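Local coordinates for protein glycoside hydrolase YxiA (Bacillus licheniformis, PDB 3LV4) that probably hydrolyses the alpha-1,5-linked arabinose backbone of arabinan, as a calcium-binding glycoside hydrolase of family 43, at residues 70-75 with 95-100; 101-106 with 145-150. All coordinates share one frame; numbering follows the deposited sequence.

Interaction 1: residues 70-75 with 95-100; sequences WAESDT and ACRGDS
The end of helix 65-71 packs here against the hairpin bend that follows strand 89-96, where Ala71 meets Ala95 and Glu72 reaches Arg97. The two alanine methyls touch, CB to CB, at 3.6 Å. Ala71 O also packs closely on the next turn of chain, 3.0 Å from Arg97 CA. Glu72 leaves the helix with positive phi, and its extended side chain runs alongside that of Arg97 in the same direction. Arg97 NH1 then gives Glu72 OE1 a salt-bridging hydrogen bond of 3.0 Å, in the guanidinium plane but from above the carboxylate, the two planes being 49° apart. A bend at chi3 (56°) turns the guanidinium back over its own loop, where Arg97 NE binds the syn lone pair of Asp99 OD1 at 3.0 Å and Arg97 NH2 donates to Ser100 OG at 2.7 Å. A methionine in place of Arg97 would probably leave Glu72 and Asp99 without their shared cation and Ser100 OG freer to turn. Past the helix, Ser73 OG accepts from Thr75 N in an ST turn, and water carries the contact onward: one molecule joins Glu72 O to Arg97 O, and another links Thr75 O to Cys96 N. Glu72, Arg97 and Asp99 together form a salt-bridge network joining the end of helix 65-71 to the beta-hairpin turn between strands 89-96 and 103-110.

Interaction 2: residues 101-106 with 145-150; sequences PRSALG and NVVDPH. With ACT (acetate ion), chain G.
Polar contact between Ser103 and Asn145 rests on one hydrogen bond, in which Asn145 ND2 donates to Ser103 OG with the acceptor close to the amide plane; its modelled length of 2.5 Å is unusually short and doubtful in detail. The Asn145 amide is carried there by CG lying opposite the backbone N (chi1 -173°), and Ser126 OG binds the same nitrogen, so the two hydroxyls probably help to hold the amide's rotation. Pro101 packs beside it, its CB 3.5 Å from Asn145 ND2.

The packing contacts follow the strand inward. Val146 puts its CG2 branch against the Ser103 carbonyl, 3.4 Å from the oxygen, while its CB faces Leu105 CB at 4.0 Å. Farther out on Leu105, CD1 slides past Pro149 in the opposite direction and meets the ring at CG, 3.9 Å away. Val147 CG1 lies against the Ser103 side chain.

In the backbone, Val146 is the centre of an inverse gamma turn closed by Val147 N on Asn145 O at 2.8 Å. The Val146 carbonyl oxygen is buried against Leu105 CB and has no hydrogen-bonding partner in the model.

Ionic contact lies just before the strand, where the side chain of Arg102 sets off away from 145-150 and its guanidinium holds an acetate, probably from the crystallisation liquor, through NH1 to OXT and NH2 to O, a paired grip at the guanidinium edge.

The 145-150 loop contains Asp148, predicted to modulate the pKa of Glu201, the predicted proton donor, and to orient substrate, and then enters strand 150-153. Strand 103-110 is flanked in its sheet by 89-96 and 118-126, while Met161 of strand 159-163 touches both Leu105 and Pro149.

In the fold
Two contacts 10 Å apart, centre to centre, illustrate how successive strands of one blade can serve different parts of a fold. Interaction 1 closes before interaction 2 opens along the chain, and strands 89-96 and 103-110, which carry them, are antiparallel neighbours in a four-stranded sheet, one of the blades of the five-bladed beta-propeller characteristic of family 43. They also touch directly: Trp70 O and Arg97 N each probably form a hydrogen bond with Arg102. Interaction 1, partly buried, fastens the helix end to the blade's hairpin, whereas 101-106 with 145-150 is buried and joins this blade to the next, beside the predicted catalytic residues.

Interaction 1: residues 70-75 with 95-100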
loop_
_atom_site.group_PDB
_atom_site.type_symbol
_atom_site.label_atom_id
_atom_site.label_comp_id
_atom_site.label_asym_id
_atom_site.label_seq_id
_atom_site.Cartn_x
_atom_site.Cartn_y
_atom_site.Cartn_z
ATOM N N TRP A 70 26.257 7.857 -5.487
ATOM C CA TRP A 70 26.333 6.776 -4.514
ATOM C C TRP A 70 25.594 5.543 -5.005
ATOM O O TRP A 70 26.110 4.418 -4.936
ATOM C CB TRP A 70 25.757 7.190 -3.152
ATOM C CG TRP A 70 25.770 6.038 -2.189
ATOM C CD1 TRP A 70 24.738 5.173 -1.918
ATOM C CD2 TRP A 70 26.882 5.591 -1.399
ATOM N NE1 TRP A 70 25.140 4.235 -0.999
ATOM C CE2 TRP A 70 26.449 4.465 -0.665
ATOM C CE3 TRP A 70 28.197 6.041 -1.231
ATOM C CZ2 TRP A 70 27.285 3.784 0.225
ATOM C CZ3 TRP A 70 29.030 5.358 -0.341
ATOM C CH2 TRP A 70 28.567 4.245 0.371
ATOM N N ALA A 71 24.378 5.757 -5.496
ATOM C CA ALA A 71 23.521 4.649 -5.921
ATOM C C ALA A 71 23.925 4.087 -7.284
ATOM O O ALA A 71 23.519 2.989 -7.649
ATOM C CB ALA A 71 22.058 5.083 -5.940
ATOM N N GLU A 72 24.720 4.848 -8.036
ATOM C CA GLU A 72 25.149 4.421 -9.368
ATOM C C GLU A 72 23.922 4.124 -10.233
ATOM O O GLU A 72 23.833 3.108 -10.929
ATOM C CB GLU A 72 26.118 3.234 -9.269
ATOM C CG GLU A 72 27.324 3.593 -8.425
ATOM C CD GLU A 72 28.260 2.437 -8.147
ATOM O OE1 GLU A 72 28.026 1.301 -8.625
ATOM O OE2 GLU A 72 29.252 2.682 -7.436
ATOM N N SER A 73 22.977 5.053 -10.178
ATOM C CA SER A 73 21.721 4.941 -10.904
ATOM C C SER A 73 21.401 6.285 -11.540
ATOM O O SER A 73 21.902 7.320 -11.101
ATOM C CB SER A 73 20.598 4.555 -9.936
ATOM O OG SER A 73 19.338 4.621 -10.577
ATOM N N ASP A 74 20.563 6.279 -12.567
ATOM C CA ASP A 74 20.135 7.531 -13.169
ATOM C C ASP A 74 18.655 7.782 -12.905
ATOM O O ASP A 74 18.023 8.612 -13.567
ATOM C CB ASP A 74 20.428 7.557 -14.672
ATOM C CG ASP A 74 19.607 6.546 -15.450
ATOM O OD1 ASP A 74 18.914 5.716 -14.822
ATOM O OD2 ASP A 74 19.655 6.585 -16.699
ATOM N N THR A 75 18.098 7.074 -11.931
ATOM C CA THR A 75 16.709 7.332 -11.569
ATOM C C THR A 75 16.498 7.336 -10.061
ATOM O O THR A 75 17.424 7.058 -9.295
ATOM C CB THR A 75 15.748 6.339 -12.247
ATOM O OG1 THR A 75 14.425 6.883 -12.256
ATOM C CG2 THR A 75 15.740 5.001 -11.524
ATOM N N ALA A 95 17.628 6.707 -4.135
ATOM C CA ALA A 95 18.011 6.000 -5.346
ATOM C C ALA A 95 18.693 4.704 -4.940
ATOM O O ALA A 95 19.274 4.615 -3.856
ATOM C CB ALA A 95 18.935 6.845 -6.202
ATOM N N CYS A 96 18.608 3.704 -5.806
ATOM C CA CYS A 96 19.193 2.396 -5.540
ATOM C C CYS A 96 19.788 1.822 -6.822
ATOM O O CYS A 96 19.190 1.931 -7.890
ATOM C CB CYS A 96 18.122 1.449 -4.986
ATOM S SG CYS A 96 18.688 -0.254 -4.748
ATOM N N ARG A 97 20.971 1.220 -6.720
ATOM C CA ARG A 97 21.628 0.651 -7.895
ATOM C C ARG A 97 20.754 -0.367 -8.618
ATOM O O ARG A 97 20.823 -0.494 -9.841
ATOM C CB ARG A 97 22.976 0.023 -7.531
ATOM C CG ARG A 97 23.831 -0.281 -8.755
ATOM C CD ARG A 97 25.280 -0.533 -8.375
ATOM N NE ARG A 97 25.401 -1.605 -7.393
ATOM C CZ ARG A 97 26.454 -1.780 -6.601
ATOM N NH1 ARG A 97 27.486 -0.944 -6.671
ATOM N NH2 ARG A 97 26.474 -2.784 -5.734
ATOM N N GLY A 98 19.947 -1.100 -7.859
ATOM C CA GLY A 98 18.972 -2.008 -8.436
ATOM C C GLY A 98 19.320 -3.478 -8.314
ATOM O O GLY A 98 18.426 -4.321 -8.215
ATOM N N ASP A 99 20.612 -3.795 -8.325
ATOM C CA ASP A 99 21.057 -5.185 -8.254
ATOM C C ASP A 99 21.509 -5.556 -6.846
ATOM O O ASP A 99 21.935 -6.685 -6.592
ATOM C CB ASP A 99 22.191 -5.437 -9.247
ATOM C CG ASP A 99 23.458 -4.680 -8.892
ATOM O OD1 ASP A 99 23.367 -3.659 -8.187
ATOM O OD2 ASP A 99 24.547 -5.112 -9.316
ATOM N N SER A 100 21.405 -4.591 -5.939
ATOM C CA SER A 100 21.897 -4.721 -4.575
ATOM C C SER A 100 21.419 -3.489 -3.831
ATOM O O SER A 100 21.008 -2.517 -4.462
ATOM C CB SER A 100 23.416 -4.745 -4.589
ATOM O OG SER A 100 23.898 -3.606 -5.273
HETATM O O HOH W 1 21.758 1.405 -11.706
HETATM O O HOH W 2 17.887 2.037 -10.287
HETATM O O HOH W 3 17.216 4.451 -8.177
#

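Interaction 2: residues 101-106 with 145-150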
loop_
_atom_site.group_PDB
_atom_site.type_symbol
_atom_site.label_atom_id
_atom_site.label_comp_id
_atom_site.label_asym_id
_atom_site.label_seq_id
_atom_site.Cartn_x
_atom_site.Cartn_y
_atom_site.Cartn_z
ATOM N N PRO A 101 21.470 -3.516 -2.488
ATOM C CA PRO A 101 20.944 -2.395 -1.702
ATOM C C PRO A 101 21.930 -1.231 -1.590
ATOM O O PRO A 101 22.128 -0.692 -0.503
ATOM C CB PRO A 101 20.707 -3.017 -0.327
ATOM C CG PRO A 101 21.722 -4.101 -0.227
ATOM C CD PRO A 101 21.932 -4.627 -1.638
ATOM N N ARG A 102 22.544 -0.864 -2.714
ATOM C CA ARG A 102 23.439 0.274 -2.774
ATOM C C ARG A 102 22.580 1.506 -2.966
ATOM O O ARG A 102 22.218 1.838 -4.093
ATOM C CB ARG A 102 24.394 0.100 -3.956
ATOM C CG ARG A 102 25.351 1.252 -4.194
ATOM C CD ARG A 102 26.481 1.221 -3.201
ATOM N NE ARG A 102 27.476 2.256 -3.466
ATOM C CZ ARG A 102 28.669 2.290 -2.882
ATOM N NH1 ARG A 102 29.008 1.338 -2.019
ATOM N NH2 ARG A 102 29.520 3.263 -3.167
ATOM N N SER A 103 22.246 2.179 -1.865
ATOM C CA SER A 103 21.243 3.239 -1.913
ATOM C C SER A 103 21.575 4.403 -1.004
ATOM O O SER A 103 22.321 4.266 -0.028
ATOM C CB SER A 103 19.862 2.689 -1.530
ATOM O OG SER A 103 19.554 1.521 -2.265
ATOM N N ALA A 104 21.013 5.555 -1.345
ATOM C CA ALA A 104 21.072 6.728 -0.489
ATOM C C ALA A 104 19.668 7.288 -0.318
ATOM O O ALA A 104 18.867 7.274 -1.259
ATOM C CB ALA A 104 22.015 7.790 -1.077
ATOM N N LEU A 105 19.378 7.766 0.890
ATOM C CA LEU A 105 18.090 8.359 1.206
ATOM C C LEU A 105 18.340 9.778 1.713
ATOM O O LEU A 105 19.138 9.988 2.634
ATOM C CB LEU A 105 17.383 7.520 2.287
ATOM C CG LEU A 105 16.060 8.022 2.880
ATOM C CD1 LEU A 105 14.932 7.888 1.886
ATOM C CD2 LEU A 105 15.741 7.231 4.147
ATOM N N GLY A 106 17.677 10.755 1.109
ATOM C CA GLY A 106 17.905 12.140 1.479
ATOM C C GLY A 106 16.633 12.946 1.592
ATOM O O GLY A 106 15.535 12.425 1.372
ATOM N N ASN A 145 17.666 -1.718 3.152
ATOM C CA ASN A 145 17.949 -0.954 1.947
ATOM C C ASN A 145 17.239 0.373 2.188
ATOM O O ASN A 145 16.046 0.376 2.473
ATOM C CB ASN A 145 17.342 -1.664 0.729
ATOM C CG ASN A 145 17.737 -1.019 -0.593
ATOM O OD1 ASN A 145 17.194 -1.351 -1.660
ATOM N ND2 ASN A 145 18.690 -0.104 -0.536
ATOM N N VAL A 146 17.961 1.491 2.111
ATOM C CA VAL A 146 17.406 2.778 2.543
ATOM C C VAL A 146 16.524 3.445 1.483
ATOM O O VAL A 146 16.847 4.513 0.947
ATOM C CB VAL A 146 18.504 3.739 3.078
ATOM C CG1 VAL A 146 19.205 3.099 4.268
ATOM C CG2 VAL A 146 19.529 4.091 1.983
ATOM N N VAL A 147 15.388 2.805 1.213
ATOM C CA VAL A 147 14.460 3.272 0.198
ATOM C C VAL A 147 13.028 3.201 0.747
ATOM O O VAL A 147 12.810 2.782 1.888
ATOM C CB VAL A 147 14.572 2.415 -1.090
ATOM C CG1 VAL A 147 15.982 2.506 -1.667
ATOM C CG2 VAL A 147 14.198 0.940 -0.807
ATOM N N ASP A 148 12.059 3.631 -0.058
ATOM C CA ASP A 148 10.641 3.475 0.279
ATOM C C ASP A 148 10.206 4.091 1.615
ATOM O O ASP A 148 9.545 3.426 2.406
ATOM C CB ASP A 148 10.247 1.989 0.276
ATOM C CG ASP A 148 10.300 1.363 -1.101
ATOM O OD1 ASP A 148 10.743 2.037 -2.062
ATOM O OD2 ASP A 148 9.892 0.181 -1.215
ATOM N N PRO A 149 10.535 5.369 1.857
ATOM C CA PRO A 149 10.091 5.999 3.105
ATOM C C PRO A 149 8.610 6.391 3.121
ATOM O O PRO A 149 8.003 6.654 2.077
ATOM C CB PRO A 149 10.930 7.277 3.146
ATOM C CG PRO A 149 11.078 7.627 1.670
ATOM C CD PRO A 149 11.355 6.285 1.039
ATOM N N HIS A 150 8.047 6.415 4.324
ATOM C CA HIS A 150 6.806 7.124 4.601
ATOM C C HIS A 150 6.998 7.906 5.891
ATOM O O HIS A 150 7.207 7.321 6.956
ATOM C CB HIS A 150 5.626 6.170 4.764
ATOM C CG HIS A 150 4.371 6.864 5.190
ATOM N ND1 HIS A 150 3.412 6.262 5.974
ATOM C CD2 HIS A 150 3.942 8.125 4.958
ATOM C CE1 HIS A 150 2.430 7.123 6.190
ATOM N NE2 HIS A 150 2.728 8.261 5.588
HETATM C C ACT G . 31.852 2.367 -0.247
HETATM O O ACT G . 31.771 3.039 -1.302
HETATM O OXT ACT G . 31.390 1.210 -0.302
HETATM C CH3 ACT G . 32.448 2.930 1.013
#